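Long-range contacts in N-acetylglucosamine-6-phosphate deacetylase (PDB 6FV4), which probably catalyses the metal-dependent deacetylation of N-acetylglucosamine-6-phosphate in carbohydrate metabolism, as a member of the NagA family of amidohydrolases: residues Val65-Asp70 with Met324-Phe328; Ser143-Cys147 with Ala229-Ile233; Thr205-Tyr209 with Glu237-Ala243; Arg370-Val375 with Val385-Trp391. The protein carries 1 engineered substitution. All coordinates share one frame; numbering follows the deposited sequence.

Interaction 1 of 4, residues Val65-Asp70 with Met324-Phe328; sequences VPGFVD and MEQVF
Phe-68, Met-324 and Phe-328 make a buried, apolar strand-on-helix contact in the (beta/alpha)-barrel fold of this amidohydrolase, where helix 324-334 packs against the strand that carries the zinc ligands His-72 and His-74 a little further on. The short axes of 68-70 and 324-328 run 9.7 Å apart at 108°, so the helix lies across the strand. Phe-68 is the wedge. With CG anti to the carbonyl carbon (chi1 -58°), its side chain slides past that of Met-324 in the opposite direction, Phe-68 CB 3.7 Å from Met-324 CB, and reaches Phe-328, one turn on along the helix. There the two rings meet obliquely, centroids 5.0 Å apart, and Phe-68 CE2 comes 3.4 Å from Phe-328 CD1, over a face of the Phe-328 ring. Val-65 points toward Phe-328 and touches it more lightly, CG1 4.2 Å from CZ. Nearer the C-terminal end of 65-70, Met-324 folds back at chi2 and chi3 along Asp-70, its CG 3.6 Å from Asp-70 CB. The carboxylate itself is held from outside the contact: OD1 bonds Thr-282 OG1, next to the engineered Ala-283, and OD2 takes a weak bond from the N of His-72. The bent methionine ends with CE 3.6 Å from the carbonyl oxygen of Val-69.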
loop_
_atom_site.group_PDB
_atom_site.type_symbol
_atom_site.label_atom_id
_atom_site.label_comp_id
_atom_site.label_asym_id
_atom_site.label_seq_id
_atom_site.Cartn_x
_atom_site.Cartn_y
_atom_site.Cartn_z
ATOM N N VAL B 65 -12.299 -24.557 9.732
ATOM C CA VAL B 65 -11.679 -23.902 8.584
ATOM C C VAL B 65 -10.963 -24.972 7.769
ATOM O O VAL B 65 -10.680 -26.066 8.275
ATOM C CB VAL B 65 -10.702 -22.787 9.024
ATOM C CG1 VAL B 65 -11.477 -21.652 9.758
ATOM C CG2 VAL B 65 -9.577 -23.376 9.884
ATOM N N PRO B 66 -10.645 -24.688 6.511
ATOM C CA PRO B 66 -9.792 -25.616 5.755
ATOM C C PRO B 66 -8.421 -25.714 6.412
ATOM O O PRO B 66 -7.999 -24.832 7.166
ATOM C CB PRO B 66 -9.699 -24.985 4.360
ATOM C CG PRO B 66 -10.739 -23.862 4.332
ATOM C CD PRO B 66 -10.958 -23.461 5.752
ATOM N N GLY B 67 -7.729 -26.816 6.136
ATOM C CA GLY B 67 -6.392 -26.977 6.688
ATOM C C GLY B 67 -5.486 -25.841 6.248
ATOM O O GLY B 67 -5.612 -25.315 5.137
ATOM N N PHE B 68 -4.575 -25.440 7.143
ATOM C CA PHE B 68 -3.612 -24.407 6.786
ATOM C C PHE B 68 -2.592 -24.958 5.788
ATOM O O PHE B 68 -2.222 -26.133 5.835
ATOM C CB PHE B 68 -2.897 -23.874 8.035
ATOM C CG PHE B 68 -3.832 -23.289 9.083
ATOM C CD1 PHE B 68 -3.681 -23.626 10.424
ATOM C CD2 PHE B 68 -4.831 -22.392 8.736
ATOM C CE1 PHE B 68 -4.511 -23.088 11.405
ATOM C CE2 PHE B 68 -5.681 -21.849 9.725
ATOM C CZ PHE B 68 -5.513 -22.208 11.052
ATOM N N VAL B 69 -2.162 -24.092 4.868
ATOM C CA VAL B 69 -1.231 -24.414 3.790
ATOM C C VAL B 69 -0.003 -23.536 3.996
ATOM O O VAL B 69 0.012 -22.367 3.582
ATOM C CB VAL B 69 -1.851 -24.177 2.407
ATOM C CG1 VAL B 69 -0.846 -24.534 1.300
ATOM C CG2 VAL B 69 -3.145 -24.971 2.259
ATOM N N ASP B 70 1.026 -24.073 4.652
ATOM C CA ASP B 70 2.252 -23.324 4.934
ATOM C C ASP B 70 3.253 -23.579 3.820
ATOM O O ASP B 70 3.789 -24.689 3.697
ATOM C CB ASP B 70 2.823 -23.718 6.293
ATOM C CG ASP B 70 3.875 -22.739 6.794
ATOM O OD1 ASP B 70 4.365 -22.940 7.934
ATOM O OD2 ASP B 70 4.211 -21.774 6.062
ATOM N N MET B 324 1.312 -21.886 11.881
ATOM C CA MET B 324 0.207 -21.323 11.111
ATOM C C MET B 324 -0.962 -20.959 12.009
ATOM O O MET B 324 -1.669 -19.990 11.722
ATOM C CB MET B 324 -0.249 -22.279 10.016
ATOM C CG MET B 324 0.651 -22.288 8.796
ATOM S SD MET B 324 0.955 -20.750 7.907
ATOM C CE MET B 324 -0.435 -20.687 6.756
ATOM N N GLU B 325 -1.171 -21.719 13.092
ATOM C CA GLU B 325 -2.182 -21.379 14.086
ATOM C C GLU B 325 -1.964 -19.977 14.658
ATOM O O GLU B 325 -2.921 -19.220 14.857
ATOM C CB GLU B 325 -2.159 -22.424 15.208
ATOM C CG GLU B 325 -2.941 -22.032 16.446
ATOM C CD GLU B 325 -2.914 -23.100 17.508
ATOM O OE1 GLU B 325 -3.627 -22.964 18.519
ATOM O OE2 GLU B 325 -2.191 -24.092 17.325
ATOM N N GLN B 326 -0.707 -19.616 14.943
ATOM C CA GLN B 326 -0.440 -18.300 15.517
ATOM C C GLN B 326 -0.606 -17.195 14.482
ATOM O O GLN B 326 -1.173 -16.140 14.785
ATOM C CB GLN B 326 0.967 -18.252 16.122
ATOM C CG GLN B 326 1.108 -19.018 17.432
ATOM C CD GLN B 326 2.561 -19.264 17.812
ATOM O OE1 GLN B 326 3.141 -20.274 17.426
ATOM N NE2 GLN B 326 3.147 -18.353 18.588
ATOM N N VAL B 327 -0.118 -17.401 13.259
ATOM C CA VAL B 327 -0.230 -16.326 12.277
ATOM C C VAL B 327 -1.683 -16.131 11.853
ATOM O O VAL B 327 -2.123 -14.993 11.626
ATOM C CB VAL B 327 0.688 -16.567 11.068
ATOM C CG1 VAL B 327 2.141 -16.753 11.531
ATOM C CG2 VAL B 327 0.217 -17.744 10.266
ATOM N N PHE B 328 -2.451 -17.226 11.760
ATOM C CA PHE B 328 -3.882 -17.121 11.477
ATOM C C PHE B 328 -4.579 -16.247 12.519
ATOM O O PHE B 328 -5.339 -15.331 12.177
ATOM C CB PHE B 328 -4.510 -18.517 11.448
ATOM C CG PHE B 328 -5.986 -18.531 11.085
ATOM C CD1 PHE B 328 -6.392 -18.524 9.758
ATOM C CD2 PHE B 328 -6.960 -18.568 12.072
ATOM C CE1 PHE B 328 -7.758 -18.558 9.419
ATOM C CE2 PHE B 328 -8.318 -18.588 11.741
ATOM C CZ PHE B 328 -8.713 -18.583 10.412
#

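Interaction 2 of 4, residues Ser143-Cys147 with Ala229-Ile233; sequences STLRC and AMRPI
Ala-229, a predicted substrate-binding residue, meets Thr-144 and Arg-146 where two loops close together beside the metal site. Its methyl lies about 4 Å from the side chains of both His-204 and His-225, which hold the bound cadmium ion. Thr-144 comes in from the neighbouring loop with its methyl: CG2 sits 3.8 Å from Ala-229 O and 4.1 Å from Ala-229 CB. Its hydroxyl is turned anti to the backbone N (chi1 -170°), and there OG1 accepts from Arg-146 N at 3.2 Å, closing an ST turn, while also bonding Glu-206. The long reach belongs to Arg-146. Its chain is extended from CG to NE and runs over the backbone of 230-232, with CD 3.5 Å from Met-230 O. The guanidinium then lays one face down on Arg-231 CA and Pro-232 CD, the latter 3.2 Å above the plane and 3.6 Å from Arg-146 NH2. These are van der Waals contacts; the charge is met from outside the pair by a salt bridge from NE to Glu-206, which probably helps to fix how the flat group is turned. Both loops follow barrel strands, 134-138 and 222-223. Met-230 and Arg-231 lean on Pro-240 of helix 240-246, and Ile-233 packs on Val-242 of that helix and on Ile-265 of the second subunit.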
loop_
_atom_site.group_PDB
_atom_site.type_symbol
_atom_site.label_atom_id
_atom_site.label_comp_id
_atom_site.label_asym_id
_atom_site.label_seq_id
_atom_site.Cartn_x
_atom_site.Cartn_y
_atom_site.Cartn_z
ATOM N N SER B 143 20.900 -12.521 -3.144
ATOM C CA SER B 143 21.865 -11.429 -3.107
ATOM C C SER B 143 21.472 -10.350 -2.109
ATOM O O SER B 143 21.178 -9.220 -2.504
ATOM C CB SER B 143 22.020 -10.804 -4.493
ATOM O OG SER B 143 23.236 -10.079 -4.577
ATOM N N THR B 144 21.454 -10.674 -0.822
ATOM C CA THR B 144 21.331 -9.620 0.175
ATOM C C THR B 144 22.173 -9.981 1.388
ATOM O O THR B 144 22.418 -11.161 1.677
ATOM C CB THR B 144 19.870 -9.356 0.592
ATOM O OG1 THR B 144 19.819 -8.166 1.384
ATOM C CG2 THR B 144 19.310 -10.505 1.420
ATOM N N LEU B 145 22.639 -8.940 2.075
ATOM C CA LEU B 145 23.339 -9.074 3.343
ATOM C C LEU B 145 22.504 -8.566 4.508
ATOM O O LEU B 145 22.999 -8.517 5.640
ATOM C CB LEU B 145 24.682 -8.335 3.289
ATOM C CG LEU B 145 25.577 -8.650 2.090
ATOM C CD1 LEU B 145 26.978 -8.053 2.260
ATOM C CD2 LEU B 145 25.655 -10.167 1.853
ATOM N N ARG B 146 21.255 -8.178 4.256
ATOM C CA ARG B 146 20.393 -7.650 5.303
ATOM C C ARG B 146 20.087 -8.731 6.334
ATOM O O ARG B 146 20.284 -9.930 6.098
ATOM C CB ARG B 146 19.092 -7.097 4.710
ATOM C CG ARG B 146 19.300 -5.863 3.850
ATOM C CD ARG B 146 18.032 -5.397 3.135
ATOM N NE ARG B 146 18.376 -4.314 2.219
ATOM C CZ ARG B 146 18.376 -3.027 2.548
ATOM N NH1 ARG B 146 18.003 -2.648 3.761
ATOM N NH2 ARG B 146 18.736 -2.117 1.652
ATOM N N CYS B 147 19.624 -8.287 7.500
ATOM C CA CYS B 147 19.207 -9.213 8.541
ATOM C C CYS B 147 18.112 -10.125 8.012
ATOM O O CYS B 147 17.128 -9.667 7.421
ATOM C CB CYS B 147 18.726 -8.451 9.770
ATOM S SG CYS B 147 20.065 -7.645 10.666
ATOM N N ALA B 229 14.402 -9.154 4.462
ATOM C CA ALA B 229 15.546 -9.465 3.593
ATOM C C ALA B 229 15.387 -8.822 2.218
ATOM O O ALA B 229 15.677 -9.423 1.185
ATOM C CB ALA B 229 15.757 -10.975 3.464
ATOM N N MET B 230 14.934 -7.578 2.205
ATOM C CA MET B 230 14.532 -6.935 0.971
ATOM C C MET B 230 14.798 -5.444 1.109
ATOM O O MET B 230 14.674 -4.893 2.203
ATOM C CB MET B 230 13.048 -7.232 0.723
ATOM C CG MET B 230 12.396 -6.540 -0.435
ATOM S SD MET B 230 10.692 -7.143 -0.530
ATOM C CE MET B 230 10.977 -8.844 -1.038
ATOM N N ARG B 231 15.197 -4.814 0.013
ATOM C CA ARG B 231 15.394 -3.372 0.010
ATOM C C ARG B 231 14.095 -2.663 0.405
ATOM O O ARG B 231 13.013 -3.075 -0.021
ATOM C CB ARG B 231 15.851 -2.926 -1.379
ATOM C CG ARG B 231 15.962 -1.436 -1.571
ATOM C CD ARG B 231 16.211 -1.107 -3.029
ATOM N NE ARG B 231 17.541 -1.514 -3.457
ATOM C CZ ARG B 231 18.423 -0.697 -4.025
ATOM N NH1 ARG B 231 18.113 0.576 -4.237
ATOM N NH2 ARG B 231 19.614 -1.158 -4.383
ATOM N N PRO B 232 14.154 -1.626 1.236
ATOM C CA PRO B 232 12.924 -0.949 1.662
ATOM C C PRO B 232 12.330 -0.070 0.567
ATOM O O PRO B 232 12.937 0.182 -0.478
ATOM C CB PRO B 232 13.386 -0.094 2.846
ATOM C CG PRO B 232 14.821 0.184 2.541
ATOM C CD PRO B 232 15.335 -1.094 1.942
ATOM N N ILE B 233 11.114 0.411 0.850
ATOM C CA ILE B 233 10.446 1.387 -0.010
ATOM C C ILE B 233 11.045 2.765 0.228
ATOM O O ILE B 233 11.093 3.249 1.368
ATOM C CB ILE B 233 8.932 1.409 0.256
ATOM C CG1 ILE B 233 8.301 0.035 -0.007
ATOM C CG2 ILE B 233 8.243 2.475 -0.622
ATOM C CD1 ILE B 233 6.875 -0.074 0.554
#

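Interaction 3 of 4, residues Thr205-Tyr209 with Glu237-Ala243; sequences TEATY and EPGPAVA
Tyr-209 and Glu-237 form the heart of a meeting between two helix starts in the barrel's loop layer: Thr-208 is the N-cap of helix 209-217 and Gly-239 sits at the N-cap position of helix 240-246. The tight part is the carboxylate. Glu-237 bends at chi2 (52°), which brings OE1 back over its own chain to take two backbone N-H groups, Tyr-209 N at 2.7 Å on the syn side and Gly-239 N, also at 2.7 Å, on the anti side, from opposite faces of the carboxylate plane. Two such donors, one in the first turn of a helix, probably favour the charged form. Beside them the Tyr-209 side chain is wedged in, CB 3.9 Å from Pro-238 CD and ring atom CD1 3.7 Å from Ala-243 CB, with Gly-239 O and Ala-243 N at the ring's edge. Ala-264 of the second subunit packs on the same tyrosine, whose OH bonds Glu-246. The looser, partly exposed side lies across the carboxylate: OE2 merely rests 3.6 Å from Thr-208 CB, the two side chains crossing at about a right angle. At Ala-207 the packing is close again: its O is buried with no polar partner in the model, and Pro-240 CG lies 3.2 Å from it.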
loop_
_atom_site.group_PDB
_atom_site.type_symbol
_atom_site.label_atom_id
_atom_site.label_comp_id
_atom_site.label_asym_id
_atom_site.label_seq_id
_atom_site.Cartn_x
_atom_site.Cartn_y
_atom_site.Cartn_z
ATOM N N THR B 205 16.990 -9.792 -1.798
ATOM C CA THR B 205 17.450 -9.068 -2.963
ATOM C C THR B 205 17.554 -7.580 -2.661
ATOM O O THR B 205 16.801 -7.034 -1.854
ATOM C CB THR B 205 16.503 -9.312 -4.143
ATOM O OG1 THR B 205 16.877 -8.477 -5.243
ATOM C CG2 THR B 205 15.060 -9.025 -3.748
ATOM N N GLU B 206 18.529 -6.953 -3.318
ATOM C CA GLU B 206 18.711 -5.515 -3.378
ATOM C C GLU B 206 18.257 -4.950 -4.723
ATOM O O GLU B 206 18.697 -3.864 -5.111
ATOM C CB GLU B 206 20.183 -5.171 -3.115
ATOM C CG GLU B 206 20.723 -5.694 -1.778
ATOM C CD GLU B 206 20.013 -5.074 -0.580
ATOM O OE1 GLU B 206 19.600 -3.890 -0.671
ATOM O OE2 GLU B 206 19.862 -5.765 0.455
ATOM N N ALA B 207 17.390 -5.676 -5.440
ATOM C CA ALA B 207 16.948 -5.250 -6.758
ATOM C C ALA B 207 16.161 -3.949 -6.682
ATOM O O ALA B 207 15.480 -3.662 -5.698
ATOM C CB ALA B 207 16.065 -6.316 -7.403
ATOM N N THR B 208 16.239 -3.172 -7.752
ATOM C CA THR B 208 15.426 -1.978 -7.840
ATOM C C THR B 208 14.002 -2.350 -8.260
ATOM O O THR B 208 13.697 -3.503 -8.605
ATOM C CB THR B 208 16.045 -0.982 -8.819
ATOM O OG1 THR B 208 15.967 -1.511 -10.148
ATOM C CG2 THR B 208 17.519 -0.718 -8.468
ATOM N N TYR B 209 13.127 -1.348 -8.212
ATOM C CA TYR B 209 11.766 -1.505 -8.716
ATOM C C TYR B 209 11.766 -2.020 -10.150
ATOM O O TYR B 209 11.027 -2.952 -10.485
ATOM C CB TYR B 209 11.018 -0.165 -8.624
ATOM C CG TYR B 209 9.714 -0.152 -9.410
ATOM C CD1 TYR B 209 8.539 -0.638 -8.854
ATOM C CD2 TYR B 209 9.667 0.333 -10.709
ATOM C CE1 TYR B 209 7.347 -0.638 -9.579
ATOM C CE2 TYR B 209 8.478 0.338 -11.439
ATOM C CZ TYR B 209 7.330 -0.153 -10.870
ATOM O OH TYR B 209 6.159 -0.156 -11.591
ATOM N N GLU B 237 13.086 5.601 -5.183
ATOM C CA GLU B 237 13.352 4.234 -5.641
ATOM C C GLU B 237 12.448 3.319 -4.820
ATOM O O GLU B 237 12.770 2.996 -3.658
ATOM C CB GLU B 237 14.835 3.882 -5.505
ATOM C CG GLU B 237 15.106 2.384 -5.619
ATOM C CD GLU B 237 14.473 1.817 -6.876
ATOM O OE1 GLU B 237 13.647 0.902 -6.734
ATOM O OE2 GLU B 237 14.794 2.277 -7.995
ATOM N N PRO B 238 11.293 2.915 -5.375
ATOM C CA PRO B 238 10.327 2.131 -4.588
ATOM C C PRO B 238 10.822 0.751 -4.162
ATOM O O PRO B 238 10.328 0.197 -3.169
ATOM C CB PRO B 238 9.119 2.004 -5.538
ATOM C CG PRO B 238 9.300 3.038 -6.575
ATOM C CD PRO B 238 10.790 3.204 -6.735
ATOM N N GLY B 239 11.759 0.156 -4.885
ATOM C CA GLY B 239 12.262 -1.139 -4.493
ATOM C C GLY B 239 11.297 -2.254 -4.843
ATOM O O GLY B 239 10.229 -2.028 -5.426
ATOM N N PRO B 240 11.650 -3.489 -4.471
ATOM C CA PRO B 240 10.892 -4.639 -4.977
ATOM C C PRO B 240 9.505 -4.773 -4.379
ATOM O O PRO B 240 8.605 -5.240 -5.080
ATOM C CB PRO B 240 11.784 -5.843 -4.611
ATOM C CG PRO B 240 13.114 -5.245 -4.134
ATOM C CD PRO B 240 12.746 -3.904 -3.578
ATOM N N ALA B 241 9.300 -4.378 -3.116
ATOM C CA ALA B 241 7.995 -4.558 -2.481
ATOM C C ALA B 241 6.878 -3.900 -3.282
ATOM O O ALA B 241 5.752 -4.423 -3.322
ATOM C CB ALA B 241 8.005 -3.998 -1.053
ATOM N N VAL B 242 7.172 -2.779 -3.943
ATOM C CA VAL B 242 6.123 -2.052 -4.652
ATOM C C VAL B 242 5.840 -2.691 -6.003
ATOM O O VAL B 242 4.672 -2.844 -6.389
ATOM C CB VAL B 242 6.490 -0.557 -4.769
ATOM C CG1 VAL B 242 5.559 0.168 -5.745
ATOM C CG2 VAL B 242 6.408 0.093 -3.385
ATOM N N ALA B 243 6.895 -3.103 -6.729
ATOM C CA ALA B 243 6.702 -3.899 -7.941
ATOM C C ALA B 243 5.895 -5.153 -7.646
ATOM O O ALA B 243 4.995 -5.518 -8.414
ATOM C CB ALA B 243 8.054 -4.269 -8.568
#

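Interaction 4 of 4, residues Arg370-Val375 with Val385-Trp391; sequences RADLVV and VMRAGEW
Met-386, Leu-373 and Arg-370 bury the most surface in this antiparallel beta hairpin of strands 373-376 and 382-387. Leu-373 and Met-386 are a hydrogen-bonded pair: Met-386 N gives to Leu-373 O at 2.8 Å, Leu-373 N to Met-386 O at 2.9 Å. Their side chains share the face that also receives Trp-391, with Leu-373 CD1 3.7 Å from Met-386 CB. A bend at chi3 (-80°) swings the Met-386 methyl CE over the centre of the indole, 3.7 Å above its plane, a CH-pi-like contact joining strand 390-391 to the same apolar patch. Leu-373 also packs on Leu-36 of strand 34-39. Arg-370 works at the other end, beside the type I' turn of 387-390. Gly-389 N bonds Ala-371 O, and Ala-388 N reaches Asp-372 OD1 at 2.7 Å, nearly along the C-O axis. Arg-370 grips that same carboxylate side-on through NE and NH2 and lays a guanidinium face on Ala-388 CB. It also lies over a face of the guanidinium of Arg-387, whose NE bonds Thr-102 O, the planes 69° apart. Asp-372 probably eases this like-charge approach, as does a water accepting from both, 2.9 Å from Arg-370 NH2 and 2.6 Å from Arg-387 NH2.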
loop_
_atom_site.group_PDB
_atom_site.type_symbol
_atom_site.label_atom_id
_atom_site.label_comp_id
_atom_site.label_asym_id
_atom_site.label_seq_id
_atom_site.Cartn_x
_atom_site.Cartn_y
_atom_site.Cartn_z
ATOM N N ARG B 370 -10.019 -32.989 -0.793
ATOM C CA ARG B 370 -9.503 -33.827 0.281
ATOM C C ARG B 370 -9.926 -33.254 1.626
ATOM O O ARG B 370 -10.059 -32.040 1.795
ATOM C CB ARG B 370 -7.977 -33.960 0.212
ATOM C CG ARG B 370 -7.484 -35.251 0.870
ATOM C CD ARG B 370 -5.988 -35.456 0.754
ATOM N NE ARG B 370 -5.251 -34.473 1.542
ATOM C CZ ARG B 370 -3.926 -34.401 1.592
ATOM N NH1 ARG B 370 -3.175 -35.274 0.903
ATOM N NH2 ARG B 370 -3.353 -33.457 2.335
ATOM N N ALA B 371 -10.177 -34.150 2.583
ATOM C CA ALA B 371 -10.770 -33.768 3.860
ATOM C C ALA B 371 -9.662 -33.334 4.823
ATOM O O ALA B 371 -9.249 -34.061 5.730
ATOM C CB ALA B 371 -11.600 -34.910 4.426
ATOM N N ASP B 372 -9.186 -32.108 4.614
ATOM C CA ASP B 372 -8.195 -31.473 5.472
ATOM C C ASP B 372 -8.875 -30.274 6.113
ATOM O O ASP B 372 -9.300 -29.357 5.403
ATOM C CB ASP B 372 -6.973 -31.008 4.682
ATOM C CG ASP B 372 -6.321 -32.114 3.883
ATOM O OD1 ASP B 372 -6.615 -33.306 4.116
ATOM O OD2 ASP B 372 -5.500 -31.780 3.010
ATOM N N LEU B 373 -9.009 -30.288 7.436
ATOM C CA LEU B 373 -9.704 -29.198 8.105
ATOM C C LEU B 373 -9.140 -29.027 9.506
ATOM O O LEU B 373 -8.438 -29.899 10.028
ATOM C CB LEU B 373 -11.222 -29.431 8.145
ATOM C CG LEU B 373 -11.799 -30.718 8.748
ATOM C CD1 LEU B 373 -11.796 -30.713 10.280
ATOM C CD2 LEU B 373 -13.230 -30.925 8.227
ATOM N N VAL B 374 -9.480 -27.890 10.118
ATOM C CA VAL B 374 -8.978 -27.501 11.431
ATOM C C VAL B 374 -10.149 -26.987 12.256
ATOM O O VAL B 374 -10.994 -26.242 11.753
ATOM C CB VAL B 374 -7.871 -26.424 11.330
ATOM C CG1 VAL B 374 -7.441 -25.954 12.721
ATOM C CG2 VAL B 374 -6.673 -26.955 10.572
ATOM N N VAL B 375 -10.228 -27.422 13.504
ATOM C CA VAL B 375 -11.294 -27.022 14.403
ATOM C C VAL B 375 -10.704 -26.039 15.396
ATOM O O VAL B 375 -9.651 -26.305 15.986
ATOM C CB VAL B 375 -11.923 -28.230 15.112
ATOM C CG1 VAL B 375 -13.168 -27.790 15.854
ATOM C CG2 VAL B 375 -12.274 -29.316 14.089
ATOM N N VAL B 385 -7.622 -31.447 14.424
ATOM C CA VAL B 385 -7.025 -31.347 13.096
ATOM C C VAL B 385 -7.354 -32.616 12.330
ATOM O O VAL B 385 -7.047 -33.723 12.790
ATOM C CB VAL B 385 -5.494 -31.167 13.135
ATOM C CG1 VAL B 385 -4.938 -31.099 11.709
ATOM C CG2 VAL B 385 -5.103 -29.925 13.918
ATOM N N MET B 386 -7.940 -32.467 11.150
ATOM C CA MET B 386 -8.179 -33.605 10.279
ATOM C C MET B 386 -7.355 -33.448 9.012
ATOM O O MET B 386 -7.238 -32.347 8.472
ATOM C CB MET B 386 -9.661 -33.744 9.931
ATOM C CG MET B 386 -9.924 -34.789 8.848
ATOM S SD MET B 386 -11.688 -34.964 8.583
ATOM C CE MET B 386 -12.097 -36.036 9.958
ATOM N N ARG B 387 -6.773 -34.555 8.550
ATOM C CA ARG B 387 -5.997 -34.570 7.318
ATOM C C ARG B 387 -6.287 -35.864 6.573
ATOM O O ARG B 387 -6.155 -36.946 7.144
ATOM C CB ARG B 387 -4.493 -34.450 7.609
ATOM C CG ARG B 387 -3.643 -34.318 6.361
ATOM C CD ARG B 387 -2.161 -34.184 6.693
ATOM N NE ARG B 387 -1.384 -34.121 5.463
ATOM C CZ ARG B 387 -0.884 -35.173 4.811
ATOM N NH1 ARG B 387 -1.047 -36.409 5.271
ATOM N NH2 ARG B 387 -0.213 -34.982 3.685
ATOM N N ALA B 388 -6.679 -35.744 5.304
ATOM C CA ALA B 388 -7.087 -36.886 4.482
ATOM C C ALA B 388 -8.155 -37.722 5.186
ATOM O O ALA B 388 -8.110 -38.955 5.192
ATOM C CB ALA B 388 -5.886 -37.752 4.100
ATOM N N GLY B 389 -9.119 -37.037 5.799
ATOM C CA GLY B 389 -10.265 -37.690 6.404
ATOM C C GLY B 389 -10.041 -38.326 7.758
ATOM O O GLY B 389 -10.984 -38.906 8.311
ATOM N N GLU B 390 -8.842 -38.234 8.323
ATOM C CA GLU B 390 -8.554 -38.848 9.612
ATOM C C GLU B 390 -8.055 -37.797 10.590
ATOM O O GLU B 390 -7.396 -36.832 10.205
ATOM C CB GLU B 390 -7.530 -39.967 9.468
ATOM C CG GLU B 390 -8.020 -41.039 8.516
ATOM C CD GLU B 390 -7.005 -42.115 8.270
ATOM O OE1 GLU B 390 -6.179 -42.381 9.174
ATOM O OE2 GLU B 390 -7.040 -42.708 7.168
ATOM N N TRP B 391 -8.380 -37.986 11.861
ATOM C CA TRP B 391 -7.948 -37.032 12.874
ATOM C C TRP B 391 -6.445 -37.183 13.102
ATOM O O TRP B 391 -5.982 -38.227 13.574
ATOM C CB TRP B 391 -8.733 -37.245 14.163
ATOM C CG TRP B 391 -10.196 -36.984 14.006
ATOM C CD1 TRP B 391 -11.212 -37.901 14.036
ATOM C CD2 TRP B 391 -10.808 -35.711 13.783
ATOM N NE1 TRP B 391 -12.424 -37.272 13.852
ATOM C CE2 TRP B 391 -12.201 -35.926 13.695
ATOM C CE3 TRP B 391 -10.316 -34.406 13.659
ATOM C CZ2 TRP B 391 -13.100 -34.887 13.487
ATOM C CZ3 TRP B 391 -11.218 -33.372 13.439
ATOM C CH2 TRP B 391 -12.592 -33.622 13.357
HETATM O O HOH W 1 -0.592 -32.717 2.489
#

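How the interactions relate
The contacts form two pairs. Interactions 1 and 4, centres 12 Å apart, share a sheet: strand 63-76 lies beside strand 373-376, with probable hydrogen bonds Val-65 O to Val-374 N (2.9 Å) and Gly-67 N to Asp-372 O (3.1 Å). Interactions 2 and 3, centres 10 Å apart, alternate along the chain and meet at Glu-206, whose OE2 is 2.7 Å from Arg-146 NE and 2.6 Å from Thr-144 OG1. The metal site lies between the pairs: the side chain of Asp-70 is about 9 Å from the zinc, that of Ala-229 about 5 Å from the cadmium. Glu-237's side chain is about 12 Å from a bound sugar phosphate. Interaction 4 lies away from the annotated sites.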